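Local coordinates for protein beta-glucuronidase (Dictyoglomus thermophilum, PDB 6XXW) that probably hydrolyses beta-glucuronide linkages as a family 2 glycoside hydrolase, at residues L503-A508 with M530-V535. Sequence-based numbering, arbitrary orientation.
Sequences LSEFGA and MIKRFV
Gly-507 and Ile-531 bring the two backbones to 6.1 Å between their CA atoms, whereas Leu-503 and Val-535 stand 9.2 Å apart by the same measure, so the chain closes on helix 524-538 after leaving strand 501-505. Phe-506 fills the wider part. With its CG lodged between the backbone N and the carbonyl carbon (chi1 61°), the ring reaches the helix beside Phe-534, the planes within 11° of parallel but the centroids 5.2 Å apart and displaced, so little of one ring lies over the other. The side chains run in opposite directions, and Phe-506 CD2 lies 3.5 Å from Phe-534 CB. Farther out on the ring, CZ meets Val-535 CG1 at 3.7 Å, while Phe-506 CE2 lies 4.0 Å from Ile-531 CG2, with CG1 at similar range. Leu-503 CD2 does double duty, sitting above one face of the Phe-506 ring near its rim and meeting the edge of the Phe-534 ring in its plane, 3.7 Å from Phe-534 CD2. Cutting Phe-506 back to an alanine would probably open a gap among Leu-503, Ile-531, Phe-534 and Val-535 and leave the Phe-534 ring without its near-parallel neighbour.

Where the backbones converge, Met-530 supplies the closest approach. Its CG is anti to the backbone N (chi1 173°) and the chain stays extended, which carries CE to 3.2 Å from Gly-507 O; SD rests against Ala-508 CB. Gly-507 O is buried with no hydrogen-bonding partner in the model, walled by the thioether.

The end of strand 501-505 and the loop leaving it thus pack on helix 524-538, in the beta-alpha-beta unit completed by parallel strand 544-550 of the TIM barrel. Phe-506 and Ile-531 both touch Ile-549 of that strand. Helix 482-497 packs on Phe-534 through Ile-482 and Leu-486, and helix 580-591 meets Ile-531 through Val-581 and Leu-585.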
loop_
_atom_site.group_PDB
_atom_site.type_symbol
_atom_site.label_atom_id
_atom_site.label_comp_id
_atom_site.label_asym_id
_atom_site.label_seq_id
_atom_site.Cartn_x
_atom_site.Cartn_y
_atom_site.Cartn_z
ATOM N N LEU A 503 5.477 -0.432 32.035
ATOM C CA LEU A 503 5.491 0.506 30.915
ATOM C C LEU A 503 4.213 0.220 30.140
ATOM O O LEU A 503 4.166 -0.676 29.294
ATOM C CB LEU A 503 6.742 0.343 30.048
ATOM C CG LEU A 503 6.899 1.354 28.907
ATOM C CD1 LEU A 503 7.038 2.747 29.462
ATOM C CD2 LEU A 503 8.108 1.022 28.021
ATOM N N SER A 504 3.159 0.993 30.439
ATOM C CA SER A 504 1.810 0.656 29.990
ATOM C C SER A 504 1.500 1.091 28.562
ATOM O O SER A 504 0.503 0.618 27.995
ATOM C CB SER A 504 0.775 1.254 30.950
ATOM O OG SER A 504 1.066 2.611 31.235
ATOM N N GLU A 505 2.309 1.966 27.966
ATOM C CA GLU A 505 2.164 2.309 26.558
ATOM C C GLU A 505 3.506 2.766 26.019
ATOM O O GLU A 505 4.247 3.482 26.697
ATOM C CB GLU A 505 1.164 3.440 26.312
ATOM C CG GLU A 505 -0.293 3.099 26.503
ATOM C CD GLU A 505 -1.210 4.232 26.064
ATOM O OE1 GLU A 505 -0.773 5.068 25.231
ATOM O OE2 GLU A 505 -2.369 4.281 26.544
ATOM N N PHE A 506 3.779 2.381 24.782
ATOM C CA PHE A 506 4.872 2.921 23.988
ATOM C C PHE A 506 4.699 2.357 22.590
ATOM O O PHE A 506 4.197 1.243 22.426
ATOM C CB PHE A 506 6.262 2.582 24.565
ATOM C CG PHE A 506 6.576 1.101 24.646
ATOM C CD1 PHE A 506 5.898 0.273 25.531
ATOM C CD2 PHE A 506 7.593 0.554 23.855
ATOM C CE1 PHE A 506 6.194 -1.069 25.618
ATOM C CE2 PHE A 506 7.912 -0.791 23.929
ATOM C CZ PHE A 506 7.217 -1.619 24.809
ATOM N N GLY A 507 5.082 3.140 21.597
ATOM C CA GLY A 507 4.909 2.709 20.225
ATOM C C GLY A 507 4.986 3.882 19.276
ATOM O O GLY A 507 5.195 5.030 19.675
ATOM N N ALA A 508 4.808 3.554 17.993
ATOM C CA ALA A 508 4.972 4.489 16.890
ATOM C C ALA A 508 3.953 4.149 15.811
ATOM O O ALA A 508 3.656 2.970 15.600
ATOM C CB ALA A 508 6.398 4.409 16.325
ATOM N N MET A 530 12.082 1.429 17.599
ATOM C CA MET A 530 11.673 2.121 18.815
ATOM C C MET A 530 11.279 1.119 19.896
ATOM O O MET A 530 11.760 1.184 21.032
ATOM C CB MET A 530 10.513 3.067 18.502
ATOM C CG MET A 530 9.924 3.708 19.750
ATOM S SD MET A 530 8.487 4.727 19.359
ATOM C CE MET A 530 8.104 5.390 20.994
ATOM N N ILE A 531 10.430 0.155 19.546
ATOM C CA ILE A 531 9.951 -0.798 20.541
ATOM C C ILE A 531 11.110 -1.636 21.066
ATOM O O ILE A 531 11.231 -1.873 22.276
ATOM C CB ILE A 531 8.821 -1.660 19.938
ATOM C CG1 ILE A 531 7.514 -0.857 19.908
ATOM C CG2 ILE A 531 8.647 -2.958 20.702
ATOM C CD1 ILE A 531 6.417 -1.494 19.065
ATOM N N LYS A 532 12.017 -2.042 20.169
ATOM C CA LYS A 532 13.174 -2.843 20.564
ATOM C C LYS A 532 14.061 -2.102 21.558
ATOM O O LYS A 532 14.554 -2.692 22.526
ATOM C CB LYS A 532 13.975 -3.231 19.318
ATOM C CG LYS A 532 15.268 -3.964 19.592
ATOM C CD LYS A 532 15.913 -4.431 18.287
ATOM C CE LYS A 532 16.671 -3.302 17.594
ATOM N NZ LYS A 532 17.537 -3.801 16.469
ATOM N N ARG A 533 14.279 -0.806 21.337
ATOM C CA ARG A 533 15.157 -0.048 22.221
ATOM C C ARG A 533 14.498 0.208 23.570
ATOM O O ARG A 533 15.170 0.202 24.608
ATOM C CB ARG A 533 15.553 1.267 21.551
ATOM C CG ARG A 533 16.427 1.068 20.320
ATOM C CD ARG A 533 16.834 2.397 19.729
ATOM N NE ARG A 533 17.899 3.027 20.502
ATOM C CZ ARG A 533 18.870 3.764 19.971
ATOM N NH1 ARG A 533 18.907 3.961 18.659
ATOM N NH2 ARG A 533 19.799 4.307 20.748
ATOM N N PHE A 534 13.186 0.441 23.574
ATOM C CA PHE A 534 12.469 0.597 24.840
ATOM C C PHE A 534 12.617 -0.655 25.709
ATOM O O PHE A 534 12.973 -0.567 26.890
ATOM C CB PHE A 534 10.989 0.883 24.574
ATOM C CG PHE A 534 10.637 2.343 24.455
ATOM C CD1 PHE A 534 11.134 3.122 23.420
ATOM C CD2 PHE A 534 9.769 2.933 25.371
ATOM C CE1 PHE A 534 10.777 4.464 23.305
ATOM C CE2 PHE A 534 9.421 4.274 25.269
ATOM C CZ PHE A 534 9.918 5.042 24.232
ATOM N N VAL A 535 12.364 -1.842 25.143
ATOM C CA VAL A 535 12.373 -3.034 25.996
ATOM C C VAL A 535 13.783 -3.440 26.415
ATOM O O VAL A 535 13.949 -4.069 27.472
ATOM C CB VAL A 535 11.625 -4.208 25.342
ATOM C CG1 VAL A 535 10.169 -3.809 25.080
ATOM C CG2 VAL A 535 12.338 -4.701 24.063
#